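Local coordinates for protein transmembrane oligosaccharyl transferase, putative (Archaeoglobus fulgidus, PDB 3VGP) that is a putative transmembrane oligosaccharyl transferase of the AglB family, represented by its C-terminal globular domain of helices around a small mixed sheet, at residues E6-A11 against Y88-D93; I95-K98 against N102-F105; A112-D117 against L125-H130; F147-E152 against K157-V162. The protein carries 1 engineered substitution. All blocks are in the same frame, centred on the assembly; numbering follows the deposited sequence.

Interaction 1 of 4, residues E6-A11 against Y88-D93; sequences EDWKEA and YVVTAD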
loop_
_atom_site.group_PDB
_atom_site.type_symbol
_atom_site.label_atom_id
_atom_site.label_comp_id
_atom_site.label_asym_id
_atom_site.label_seq_id
_atom_site.Cartn_x
_atom_site.Cartn_y
_atom_site.Cartn_z
ATOM N N GLU A 6 -15.569 3.456 6.566
ATOM C CA GLU A 6 -16.035 4.577 5.766
ATOM C C GLU A 6 -14.860 5.365 5.198
ATOM O O GLU A 6 -14.912 5.833 4.061
ATOM C CB GLU A 6 -16.918 5.492 6.613
ATOM C CG GLU A 6 -18.294 5.717 6.015
ATOM C CD GLU A 6 -18.912 4.434 5.489
ATOM O OE1 GLU A 6 -18.943 3.429 6.234
ATOM O OE2 GLU A 6 -19.368 4.430 4.324
ATOM N N ASP A 7 -13.801 5.510 5.989
ATOM C CA ASP A 7 -12.626 6.240 5.528
ATOM C C ASP A 7 -12.001 5.531 4.335
ATOM O O ASP A 7 -11.552 6.176 3.390
ATOM C CB ASP A 7 -11.584 6.369 6.640
ATOM C CG ASP A 7 -12.039 7.271 7.765
ATOM O OD1 ASP A 7 -12.688 8.297 7.476
ATOM O OD2 ASP A 7 -11.733 6.965 8.935
ATOM N N TRP A 8 -11.966 4.202 4.383
ATOM C CA TRP A 8 -11.392 3.444 3.280
ATOM C C TRP A 8 -12.249 3.576 2.032
ATOM O O TRP A 8 -11.728 3.775 0.934
ATOM C CB TRP A 8 -11.240 1.966 3.648
ATOM C CG TRP A 8 -9.903 1.637 4.232
ATOM C CD1 TRP A 8 -9.617 1.369 5.539
ATOM C CD2 TRP A 8 -8.660 1.562 3.523
ATOM N NE1 TRP A 8 -8.270 1.129 5.688
ATOM C CE2 TRP A 8 -7.660 1.243 4.466
ATOM C CE3 TRP A 8 -8.295 1.735 2.182
ATOM C CZ2 TRP A 8 -6.318 1.092 4.111
ATOM C CZ3 TRP A 8 -6.959 1.586 1.830
ATOM C CH2 TRP A 8 -5.987 1.268 2.792
ATOM N N LYS A 9 -13.566 3.466 2.198
ATOM C CA LYS A 9 -14.474 3.584 1.064
ATOM C C LYS A 9 -14.352 4.964 0.428
ATOM O O LYS A 9 -14.367 5.091 -0.795
ATOM C CB LYS A 9 -15.918 3.322 1.502
ATOM C CG LYS A 9 -16.193 1.865 1.853
ATOM C CD LYS A 9 -17.650 1.645 2.243
ATOM C CE LYS A 9 -17.931 0.176 2.530
ATOM N NZ LYS A 9 -19.350 -0.053 2.934
ATOM N N GLU A 10 -14.229 5.988 1.271
ATOM C CA GLU A 10 -14.077 7.369 0.817
ATOM C C GLU A 10 -12.765 7.551 0.062
ATOM O O GLU A 10 -12.721 8.191 -0.988
ATOM C CB GLU A 10 -14.076 8.326 2.009
ATOM C CG GLU A 10 -15.409 8.956 2.350
ATOM C CD GLU A 10 -15.273 9.980 3.464
ATOM O OE1 GLU A 10 -15.138 9.575 4.639
ATOM O OE2 GLU A 10 -15.284 11.193 3.161
ATOM N N ALA A 11 -11.692 7.005 0.622
ATOM C CA ALA A 11 -10.380 7.105 -0.002
ATOM C C ALA A 11 -10.415 6.434 -1.370
ATOM O O ALA A 11 -9.922 6.982 -2.355
ATOM C CB ALA A 11 -9.330 6.445 0.885
ATOM N N TYR A 88 -0.964 5.574 -6.957
ATOM C CA TYR A 88 -1.226 5.784 -5.539
ATOM C C TYR A 88 -0.839 4.621 -4.645
ATOM O O TYR A 88 -1.008 3.452 -4.999
ATOM C CB TYR A 88 -2.712 6.068 -5.312
ATOM C CG TYR A 88 -3.224 7.323 -5.981
ATOM C CD1 TYR A 88 -2.703 8.571 -5.650
ATOM C CD2 TYR A 88 -4.239 7.261 -6.933
ATOM C CE1 TYR A 88 -3.185 9.733 -6.252
ATOM C CE2 TYR A 88 -4.728 8.419 -7.545
ATOM C CZ TYR A 88 -4.193 9.648 -7.196
ATOM O OH TYR A 88 -4.660 10.801 -7.791
ATOM N N VAL A 89 -0.317 4.969 -3.474
ATOM C CA VAL A 89 0.044 4.001 -2.449
ATOM C C VAL A 89 -0.774 4.452 -1.240
ATOM O O VAL A 89 -0.780 5.633 -0.896
ATOM C CB VAL A 89 1.547 4.056 -2.100
ATOM C CG1 VAL A 89 1.827 3.148 -0.916
ATOM C CG2 VAL A 89 2.376 3.607 -3.297
ATOM N N VAL A 90 -1.462 3.520 -0.594
ATOM C CA VAL A 90 -2.308 3.881 0.538
ATOM C C VAL A 90 -1.913 3.161 1.817
ATOM O O VAL A 90 -1.687 1.953 1.809
ATOM C CB VAL A 90 -3.786 3.560 0.234
ATOM C CG1 VAL A 90 -4.683 4.125 1.328
ATOM C CG2 VAL A 90 -4.168 4.128 -1.123
ATOM N N THR A 91 -1.840 3.911 2.913
ATOM C CA THR A 91 -1.488 3.347 4.214
ATOM C C THR A 91 -2.599 3.661 5.216
ATOM O O THR A 91 -3.530 4.402 4.909
ATOM C CB THR A 91 -0.147 3.918 4.751
ATOM O OG1 THR A 91 -0.276 5.325 5.003
ATOM C CG2 THR A 91 0.973 3.694 3.730
ATOM N N ALA A 92 -2.505 3.073 6.405
ATOM C CA ALA A 92 -3.488 3.294 7.464
ATOM C C ALA A 92 -2.866 2.798 8.761
ATOM O O ALA A 92 -1.914 2.019 8.733
ATOM C CB ALA A 92 -4.775 2.527 7.169
ATOM N N ASP A 93 -3.393 3.233 9.901
ATOM C CA ASP A 93 -2.815 2.801 11.172
ATOM C C ASP A 93 -2.769 1.283 11.292
ATOM O O ASP A 93 -1.805 0.727 11.827
ATOM C CB ASP A 93 -3.607 3.354 12.366
ATOM C CG ASP A 93 -3.406 4.841 12.572
ATOM O OD1 ASP A 93 -2.417 5.397 12.049
ATOM O OD2 ASP A 93 -4.237 5.455 13.283
#

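Interaction 2 of 4, residues I95-K98 against N102-F105; sequences ITMK and NTKF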
loop_
_atom_site.group_PDB
_atom_site.type_symbol
_atom_site.label_atom_id
_atom_site.label_comp_id
_atom_site.label_asym_id
_atom_site.label_seq_id
_atom_site.Cartn_x
_atom_site.Cartn_y
_atom_site.Cartn_z
ATOM N N ILE A 95 -1.985 -1.134 9.352
ATOM C CA ILE A 95 -0.850 -1.896 8.840
ATOM C C ILE A 95 0.478 -1.500 9.470
ATOM O O ILE A 95 1.544 -1.953 9.040
ATOM C CB ILE A 95 -0.742 -1.811 7.284
ATOM C CG1 ILE A 95 -0.494 -0.372 6.825
ATOM C CG2 ILE A 95 -2.021 -2.325 6.657
ATOM C CD1 ILE A 95 -0.184 -0.278 5.333
ATOM N N THR A 96 0.411 -0.666 10.505
ATOM C CA THR A 96 1.609 -0.214 11.203
ATOM C C THR A 96 1.657 -0.845 12.589
ATOM O O THR A 96 0.738 -1.563 12.985
ATOM C CB THR A 96 1.618 1.313 11.377
ATOM O OG1 THR A 96 0.723 1.685 12.435
ATOM C CG2 THR A 96 1.173 1.990 10.079
HETATM N N MSE A 97 2.729 -0.572 13.325
HETATM C CA MSE A 97 2.884 -1.127 14.663
HETATM C C MSE A 97 2.373 -0.200 15.761
HETATM O O MSE A 97 2.858 -0.237 16.889
HETATM C CB MSE A 97 4.350 -1.489 14.918
HETATM C CG MSE A 97 4.814 -2.738 14.166
HETATM SE SE MSE A 97 3.817 -4.341 14.629
HETATM C CE MSE A 97 4.560 -4.649 16.382
ATOM N N LYS A 98 1.386 0.626 15.426
ATOM C CA LYS A 98 0.803 1.548 16.396
ATOM C C LYS A 98 0.294 0.752 17.597
ATOM O O LYS A 98 0.515 1.127 18.750
ATOM C CB LYS A 98 -0.348 2.324 15.749
ATOM C CG LYS A 98 -1.103 3.262 16.685
ATOM C CD LYS A 98 -2.139 4.074 15.909
ATOM C CE LYS A 98 -2.946 5.003 16.814
ATOM N NZ LYS A 98 -3.897 4.275 17.701
ATOM N N ASN A 102 -3.218 -5.074 17.616
ATOM C CA ASN A 102 -4.196 -4.798 16.571
ATOM C C ASN A 102 -3.421 -4.286 15.371
ATOM O O ASN A 102 -3.424 -3.091 15.065
ATOM C CB ASN A 102 -5.214 -3.750 17.028
ATOM C CG ASN A 102 -6.209 -3.398 15.938
ATOM O OD1 ASN A 102 -6.464 -4.199 15.037
ATOM N ND2 ASN A 102 -6.784 -2.204 16.017
ATOM N N THR A 103 -2.748 -5.210 14.694
ATOM C CA THR A 103 -1.925 -4.851 13.552
ATOM C C THR A 103 -1.863 -5.933 12.481
ATOM O O THR A 103 -1.927 -7.126 12.774
ATOM C CB THR A 103 -0.489 -4.551 14.008
ATOM O OG1 THR A 103 0.333 -4.300 12.863
ATOM C CG2 THR A 103 0.085 -5.738 14.773
ATOM N N LYS A 104 -1.735 -5.496 11.233
ATOM C CA LYS A 104 -1.634 -6.407 10.104
ATOM C C LYS A 104 -0.189 -6.444 9.623
ATOM O O LYS A 104 0.130 -7.148 8.670
ATOM C CB LYS A 104 -2.547 -5.943 8.962
ATOM C CG LYS A 104 -4.031 -6.087 9.260
ATOM C CD LYS A 104 -4.899 -5.487 8.153
ATOM C CE LYS A 104 -6.376 -5.637 8.497
ATOM N NZ LYS A 104 -7.273 -5.073 7.454
ATOM N N PHE A 105 0.690 -5.685 10.277
ATOM C CA PHE A 105 2.088 -5.668 9.854
ATOM C C PHE A 105 2.742 -7.049 9.948
ATOM O O PHE A 105 3.537 -7.417 9.087
ATOM C CB PHE A 105 2.893 -4.633 10.645
ATOM C CG PHE A 105 4.271 -4.405 10.090
ATOM C CD1 PHE A 105 5.395 -4.834 10.786
ATOM C CD2 PHE A 105 4.441 -3.819 8.837
ATOM C CE1 PHE A 105 6.669 -4.686 10.243
ATOM C CE2 PHE A 105 5.714 -3.671 8.284
ATOM C CZ PHE A 105 6.828 -4.108 8.993
HETATM O O HOH W 1 -1.629 -1.009 14.659
#

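Interaction 3 of 4, residues A112-D117 against L125-H130; sequences AGYNVD and LNFFNH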
loop_
_atom_site.group_PDB
_atom_site.type_symbol
_atom_site.label_atom_id
_atom_site.label_comp_id
_atom_site.label_asym_id
_atom_site.label_seq_id
_atom_site.Cartn_x
_atom_site.Cartn_y
_atom_site.Cartn_z
ATOM N N ALA A 112 5.821 -11.157 2.845
ATOM C CA ALA A 112 7.067 -10.677 2.257
ATOM C C ALA A 112 8.173 -11.718 2.418
ATOM O O ALA A 112 9.272 -11.549 1.884
ATOM C CB ALA A 112 7.491 -9.365 2.908
ATOM N N GLY A 113 7.885 -12.780 3.166
ATOM C CA GLY A 113 8.867 -13.835 3.359
ATOM C C GLY A 113 9.643 -13.816 4.664
ATOM O O GLY A 113 10.604 -14.571 4.827
ATOM N N TYR A 114 9.245 -12.965 5.601
ATOM C CA TYR A 114 9.942 -12.896 6.879
ATOM C C TYR A 114 9.304 -13.839 7.893
ATOM O O TYR A 114 8.086 -14.011 7.924
ATOM C CB TYR A 114 9.932 -11.460 7.417
ATOM C CG TYR A 114 10.709 -10.483 6.568
ATOM C CD1 TYR A 114 12.099 -10.410 6.643
ATOM C CD2 TYR A 114 10.054 -9.643 5.667
ATOM C CE1 TYR A 114 12.819 -9.524 5.839
ATOM C CE2 TYR A 114 10.763 -8.757 4.862
ATOM C CZ TYR A 114 12.141 -8.702 4.953
ATOM O OH TYR A 114 12.840 -7.824 4.158
ATOM N N ASN A 115 10.143 -14.462 8.712
ATOM C CA ASN A 115 9.672 -15.383 9.737
ATOM C C ASN A 115 9.429 -14.560 10.999
ATOM O O ASN A 115 10.117 -14.719 12.004
ATOM C CB ASN A 115 10.736 -16.442 10.009
ATOM C CG ASN A 115 10.176 -17.663 10.690
ATOM O OD1 ASN A 115 9.353 -17.558 11.602
ATOM N ND2 ASN A 115 10.626 -18.835 10.261
ATOM N N VAL A 116 8.441 -13.675 10.928
ATOM C CA VAL A 116 8.095 -12.785 12.031
ATOM C C VAL A 116 7.818 -13.492 13.357
ATOM O O VAL A 116 8.040 -12.922 14.427
ATOM C CB VAL A 116 6.859 -11.927 11.663
ATOM C CG1 VAL A 116 5.634 -12.813 11.530
ATOM C CG2 VAL A 116 6.639 -10.851 12.709
ATOM N N ASP A 117 7.339 -14.730 13.285
ATOM C CA ASP A 117 7.017 -15.494 14.484
ATOM C C ASP A 117 8.230 -15.883 15.322
ATOM O O ASP A 117 8.083 -16.334 16.461
ATOM C CB ASP A 117 6.205 -16.733 14.105
ATOM C CG ASP A 117 4.830 -16.374 13.566
ATOM O OD1 ASP A 117 4.079 -15.678 14.283
ATOM O OD2 ASP A 117 4.503 -16.779 12.430
ATOM N N LEU A 125 8.997 -4.260 16.085
ATOM C CA LEU A 125 8.856 -2.811 16.116
ATOM C C LEU A 125 10.085 -2.161 15.500
ATOM O O LEU A 125 9.977 -1.231 14.703
ATOM C CB LEU A 125 8.676 -2.320 17.559
ATOM C CG LEU A 125 8.646 -0.796 17.734
ATOM C CD1 LEU A 125 7.604 -0.188 16.805
ATOM C CD2 LEU A 125 8.352 -0.446 19.188
ATOM N N ASN A 126 11.261 -2.661 15.865
ATOM C CA ASN A 126 12.502 -2.123 15.334
ATOM C C ASN A 126 12.560 -2.322 13.817
ATOM O O ASN A 126 12.991 -1.432 13.082
ATOM C CB ASN A 126 13.698 -2.796 16.010
ATOM C CG ASN A 126 15.014 -2.185 15.592
ATOM O OD1 ASN A 126 15.208 -0.974 15.702
ATOM N ND2 ASN A 126 15.929 -3.019 15.111
ATOM N N PHE A 127 12.122 -3.489 13.351
ATOM C CA PHE A 127 12.114 -3.778 11.921
ATOM C C PHE A 127 11.205 -2.754 11.252
ATOM O O PHE A 127 11.597 -2.086 10.297
ATOM C CB PHE A 127 11.563 -5.184 11.652
ATOM C CG PHE A 127 11.621 -5.593 10.205
ATOM C CD1 PHE A 127 12.764 -6.193 9.683
ATOM C CD2 PHE A 127 10.540 -5.363 9.359
ATOM C CE1 PHE A 127 12.829 -6.557 8.338
ATOM C CE2 PHE A 127 10.594 -5.722 8.013
ATOM C CZ PHE A 127 11.743 -6.320 7.502
ATOM N N PHE A 128 9.986 -2.638 11.766
ATOM C CA PHE A 128 9.010 -1.698 11.224
ATOM C C PHE A 128 9.560 -0.274 11.109
ATOM O O PHE A 128 9.390 0.385 10.084
ATOM C CB PHE A 128 7.751 -1.673 12.098
ATOM C CG PHE A 128 6.755 -0.636 11.677
ATOM C CD1 PHE A 128 5.939 -0.848 10.571
ATOM C CD2 PHE A 128 6.686 0.588 12.335
ATOM C CE1 PHE A 128 5.077 0.142 10.124
ATOM C CE2 PHE A 128 5.826 1.587 11.890
ATOM C CZ PHE A 128 5.022 1.360 10.780
ATOM N N ASN A 129 10.228 0.203 12.155
ATOM C CA ASN A 129 10.756 1.563 12.135
ATOM C C ASN A 129 11.797 1.865 11.059
ATOM O O ASN A 129 12.079 3.034 10.789
ATOM C CB ASN A 129 11.319 1.939 13.508
ATOM C CG ASN A 129 10.247 2.005 14.580
ATOM O OD1 ASN A 129 9.074 2.255 14.294
ATOM N ND2 ASN A 129 10.649 1.801 15.827
ATOM N N HIS A 130 12.370 0.836 10.444
ATOM C CA HIS A 130 13.359 1.069 9.395
ATOM C C HIS A 130 12.807 0.843 7.993
ATOM O O HIS A 130 13.554 0.886 7.017
ATOM C CB HIS A 130 14.588 0.177 9.594
ATOM C CG HIS A 130 15.404 0.530 10.800
ATOM N ND1 HIS A 130 15.029 0.185 12.080
ATOM C CD2 HIS A 130 16.573 1.204 10.917
ATOM C CE1 HIS A 130 15.932 0.629 12.936
ATOM N NE2 HIS A 130 16.879 1.251 12.257
#

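Interaction 4 of 4, residues F147-E152 against K157-V162; sequences FRLVKE and KIFEVV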
loop_
_atom_site.group_PDB
_atom_site.type_symbol
_atom_site.label_atom_id
_atom_site.label_comp_id
_atom_site.label_asym_id
_atom_site.label_seq_id
_atom_site.Cartn_x
_atom_site.Cartn_y
_atom_site.Cartn_z
ATOM N N PHE A 147 7.710 9.949 -3.147
ATOM C CA PHE A 147 6.337 9.833 -2.669
ATOM C C PHE A 147 5.870 11.112 -2.001
ATOM O O PHE A 147 6.599 11.713 -1.216
ATOM C CB PHE A 147 6.238 8.666 -1.682
ATOM C CG PHE A 147 6.680 7.357 -2.261
ATOM C CD1 PHE A 147 5.804 6.584 -3.006
ATOM C CD2 PHE A 147 7.992 6.922 -2.105
ATOM C CE1 PHE A 147 6.226 5.394 -3.595
ATOM C CE2 PHE A 147 8.425 5.738 -2.687
ATOM C CZ PHE A 147 7.541 4.970 -3.436
ATOM N N ARG A 148 4.646 11.520 -2.320
ATOM C CA ARG A 148 4.067 12.733 -1.761
ATOM C C ARG A 148 2.684 12.477 -1.155
ATOM O O ARG A 148 1.807 11.915 -1.809
ATOM C CB ARG A 148 3.955 13.792 -2.869
ATOM C CG ARG A 148 3.241 15.071 -2.466
ATOM C CD ARG A 148 3.141 16.034 -3.649
ATOM N NE ARG A 148 2.518 17.298 -3.260
ATOM C CZ ARG A 148 2.302 18.317 -4.086
ATOM N NH1 ARG A 148 2.656 18.231 -5.362
ATOM N NH2 ARG A 148 1.728 19.422 -3.633
ATOM N N LEU A 149 2.489 12.879 0.098
ATOM C CA LEU A 149 1.185 12.715 0.732
ATOM C C LEU A 149 0.240 13.713 0.064
ATOM O O LEU A 149 0.507 14.920 0.063
ATOM C CB LEU A 149 1.269 13.012 2.232
ATOM C CG LEU A 149 -0.052 12.943 2.998
ATOM C CD1 LEU A 149 -0.606 11.520 2.969
ATOM C CD2 LEU A 149 0.177 13.388 4.438
ATOM N N VAL A 150 -0.853 13.217 -0.508
ATOM C CA VAL A 150 -1.805 14.089 -1.189
ATOM C C VAL A 150 -3.219 14.118 -0.622
ATOM O O VAL A 150 -3.987 15.034 -0.924
ATOM C CB VAL A 150 -1.909 13.745 -2.695
ATOM C CG1 VAL A 150 -0.589 14.036 -3.383
ATOM C CG2 VAL A 150 -2.300 12.286 -2.878
ATOM N N LYS A 151 -3.578 13.132 0.193
ATOM C CA LYS A 151 -4.924 13.111 0.750
ATOM C C LYS A 151 -4.992 12.231 1.988
ATOM O O LYS A 151 -4.224 11.280 2.126
ATOM C CB LYS A 151 -5.918 12.603 -0.304
ATOM C CG LYS A 151 -7.325 13.181 -0.193
ATOM C CD LYS A 151 -7.355 14.656 -0.588
ATOM C CE LYS A 151 -8.746 15.237 -0.401
ATOM N NZ LYS A 151 -8.825 16.662 -0.831
ATOM N N GLU A 152 -5.916 12.558 2.884
ATOM C CA GLU A 152 -6.101 11.802 4.114
ATOM C C GLU A 152 -7.577 11.711 4.468
ATOM O O GLU A 152 -8.320 12.683 4.336
ATOM C CB GLU A 152 -5.355 12.464 5.272
ATOM C CG GLU A 152 -3.852 12.287 5.239
ATOM C CD GLU A 152 -3.189 12.830 6.487
ATOM O OE1 GLU A 152 -3.222 14.060 6.690
ATOM O OE2 GLU A 152 -2.643 12.027 7.271
ATOM N N LYS A 157 -4.052 7.224 4.640
ATOM C CA LYS A 157 -3.250 8.215 3.927
ATOM C C LYS A 157 -2.996 7.797 2.484
ATOM O O LYS A 157 -2.617 6.659 2.222
ATOM C CB LYS A 157 -1.911 8.426 4.640
ATOM C CG LYS A 157 -2.042 8.894 6.081
ATOM C CD LYS A 157 -0.687 9.170 6.710
ATOM C CE LYS A 157 -0.849 9.579 8.175
ATOM N NZ LYS A 157 0.441 9.927 8.822
ATOM N N ILE A 158 -3.208 8.727 1.556
ATOM C CA ILE A 158 -2.993 8.460 0.138
ATOM C C ILE A 158 -1.744 9.196 -0.330
ATOM O O ILE A 158 -1.647 10.416 -0.207
ATOM C CB ILE A 158 -4.201 8.917 -0.714
ATOM C CG1 ILE A 158 -5.454 8.143 -0.291
ATOM C CG2 ILE A 158 -3.924 8.670 -2.197
ATOM C CD1 ILE A 158 -6.708 8.567 -1.017
ATOM N N PHE A 159 -0.787 8.438 -0.854
ATOM C CA PHE A 159 0.466 8.991 -1.349
ATOM C C PHE A 159 0.504 8.852 -2.862
ATOM O O PHE A 159 0.093 7.830 -3.405
ATOM C CB PHE A 159 1.650 8.228 -0.754
ATOM C CG PHE A 159 1.772 8.359 0.739
ATOM C CD1 PHE A 159 2.542 9.369 1.300
ATOM C CD2 PHE A 159 1.108 7.473 1.582
ATOM C CE1 PHE A 159 2.655 9.499 2.677
ATOM C CE2 PHE A 159 1.211 7.593 2.963
ATOM C CZ PHE A 159 1.985 8.605 3.514
ATOM N N GLU A 160 0.987 9.882 -3.543
ATOM C CA GLU A 160 1.097 9.810 -4.990
ATOM C C GLU A 160 2.554 9.538 -5.328
ATOM O O GLU A 160 3.467 10.092 -4.709
ATOM C CB GLU A 160 0.639 11.123 -5.635
ATOM C CG GLU A 160 0.688 11.111 -7.159
ATOM C CD GLU A 160 -0.059 12.283 -7.774
ATOM O OE1 GLU A 160 0.104 13.417 -7.278
ATOM O OE2 GLU A 160 -0.802 12.073 -8.758
ATOM N N VAL A 161 2.774 8.656 -6.292
ATOM C CA VAL A 161 4.123 8.333 -6.721
ATOM C C VAL A 161 4.605 9.475 -7.612
ATOM O O VAL A 161 3.962 9.808 -8.605
ATOM C CB VAL A 161 4.139 7.019 -7.518
ATOM C CG1 VAL A 161 5.551 6.704 -7.980
ATOM C CG2 VAL A 161 3.604 5.898 -6.648
ATOM N N VAL A 162 5.731 10.075 -7.247
ATOM C CA VAL A 162 6.287 11.188 -8.007
ATOM C C VAL A 162 6.983 10.675 -9.259
ATOM O O VAL A 162 7.976 9.955 -9.173
ATOM C CB VAL A 162 7.301 11.982 -7.158
ATOM C CG1 VAL A 162 7.842 13.159 -7.950
ATOM C CG2 VAL A 162 6.638 12.464 -5.882
#

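Interaction 1 of 4, residues E6-A11 against Y88-D93
Trp-8 reaches from helix 6-20 to Val-90 of strand 88-91 and Ala-92 just beyond its end, so this is helix-on-sheet packing, with one large ring bridging a wide gap between backbones. The CA atoms of Trp-8 and Ala-92 are 8.9 Å apart, and the indole fills much of that distance.

The contact between segments is apolar. The six-membered half of the indole does most of the touching, and the indole and the valine lie alongside each other, pointing opposite ways. Val-90 CG1 lies only 3.4 Å from Trp-8 CZ3 and nearly as close to CH2, which makes this the tight spot. With CG1 anti to its backbone N (chi1 -172°), Val-90 turns that methyl, and not CG2, onto the indole. Farther along the ring system, Ala-92 CB meets Trp-8 CZ2 at 3.7 Å. Both residues approach the ring obliquely. Thr-91, between them, directs its side chain away from the helix, and its hydroxyl hydrogen-bonds His-137.

Polar bonding inside the segments belongs to the helix, where Glu-10 N bonds to Glu-6 O and Ala-11 N to Asp-7 O.

Other parts of helix 6-20 extend the same packing: Met-15 also touches Val-90, and Ser-18 hydrogen-bonds the hydroxyl of Tyr-88. Ser-37 and Glu-94 contribute further contacts to the indole. At the pyrrole side, Trp-8 NE1 comes within 4.0 Å of the Ala-92 CB methyl, a van der Waals approach.

Interaction 2 of 4, residues I95-K98 against N102-F105
Thr-103 and Thr-96 join the two arms of a compact loop that leads from strand 88-91 into helix 105-111, with a capping bond on one arm and an ST turn on the other.

The side chain to follow is Thr-103. Its CB already lies 3.4 Å from Thr-96 O. From there OG1 runs anti to the backbone N (chi1 176°), a setting that lets the one hydroxyl do two jobs. It donates to Thr-96 O at 2.8 Å, approaching from 48° above the carbonyl plane, and it accepts from Phe-105 N at 3.0 Å, the capping bond before the helix. Two bonds therefore grip this oxygen and fix the rotation of the side chain. The other branch, CG2, touches the selenium of Met-97, a selenomethionine, at 4.0 Å.

Two bends in the Met-97 chain lay it roughly perpendicular to the Phe-105 side chain. Its CG rests against Phe-105 CD1, and SE lies obliquely beside the ring, a Met-aromatic contact. Phe-128 of helix 121-129 touches both residues and meets the Phe-105 ring edge-to-face. A water lies within hydrogen-bonding distance of both Thr-96 O and Asn-102 O, and Lys-104 sends its NZ to a salt bridge with Glu-94.

On the first arm, Thr-96 OG1 accepts from Lys-98 N, a 3.2 Å bond that closes the ST turn, and also bonds Asp-93 O. Deeper in, Ile-95 O is buried without a polar partner in the model; Phe-105 CB lies 3.4 Å from it and Phe-105 CD2 3.5 Å.

Interaction 3 of 4, residues A112-D117 against L125-H130
Tyr-114 presents one face of its ring to the edge of Phe-127, and this T-shaped pair makes up the whole contact between the two segments. The planes stand at 64° and the centroids are 4.8 Å apart. Phe-127 CZ is the tip of the approaching edge: it sits over the tyrosine, displaced toward the rim, and comes closest to Tyr-114 CZ at 3.5 Å. Phe-127 CE1 follows beside it, 3.9 Å from Tyr-114 CE1. In return the tyrosine hydroxyl lies in the plane of the Phe-127 ring, at its edge, with Tyr-114 OH 3.8 Å from Phe-127 CZ. Phe-127 gets there by extending CG anti to its backbone N (chi1 -176°), which carries the ring out from the helix.

Around this close meeting the contact is loose and lies at the surface, burying only 94 Å² in total. The loop runs past without backbone contact: Gly-113, just past helix 105-111, closes a Schellman motif with positive phi, and exposed Asn-115 centres an inverse gamma turn closed by a weak Val-116 N to Tyr-114 O bond. On the helix side, the exposed ring of His-130 turns back on its own segment, ND1 donating to Asn-126 O at 2.8 Å, nearly in the ring plane.

The pair bridges the loop after helix 105-111 and the last turn of helix 121-129. Met-109 of helix 105-111 packs against both rings, while Phe-128 turns toward helix 132-138.

Interaction 4 of 4, residues F147-E152 against K157-V162
Phe-159 carries Leu-149 CD1 over one face of its ring, a CH-pi contact 4.0 Å from that methyl to the centroid, while Phe-159 CD1 lies against Leu-149 CA. The Phe-147 ring meets Val-161 obliquely, Phe-147 CE1 to Val-161 CG2 4.1 Å, the two side by side on the same face as Leu-149 and Phe-159.

These residues belong to the antiparallel hairpin of strands 147-153 and 156-161. Arg-148 and Glu-160 form a hydrogen-bonded pair, Arg-148 N to Glu-160 O 3.0 Å and Glu-160 N to Arg-148 O 2.8 Å. A classic beta bulge then shifts the register: Val-150 and Lys-151 both face Ile-158. Ile-158 O takes a straight bond from Val-150 N at 2.9 Å (169°) and a weak one from Lys-151 N. Ile-158 N returns a bond to Lys-151 O.

Glu-152 and Lys-157 run alongside each other, Glu-152 OE2 to Lys-157 CE 3.2 Å, but Glu-152 OE2 and Lys-157 NZ remain 4.0 Å apart, beyond a salt bridge. Lys-157 NZ bonds His-137 O and Asn-140 OD1, and Glu-160 pairs with Arg-87. Backbone bonds and apolar contacts hold the hairpin together, and Lys-157 and Glu-160 spend their charged ends on outside partners rather than across it.

Interactions 1 and 4 share the sheet: strands 88-91 and 156-161 are neighbours, joined by backbone bonds. Helix 6-20 covers this region, touching Val-90 in one and Ile-158 in the other. Interaction 1 is buried and apolar; interaction 4, at an edge of the sheet, combines backbone bonding with apolar and charged side chains on both faces, Phe-159 buried on one and Ile-158 on the other. Interactions 2 and 3 lie together in the helical part, about 11 Å between centres, and meet where Phe-127 and Phe-128 pack on Phe-105, with Thr-96 and Met-97 also against Phe-128. Interaction 2 is partly buried and relies on hydroxyl bonds, whereas interaction 3 is a surface ring pair.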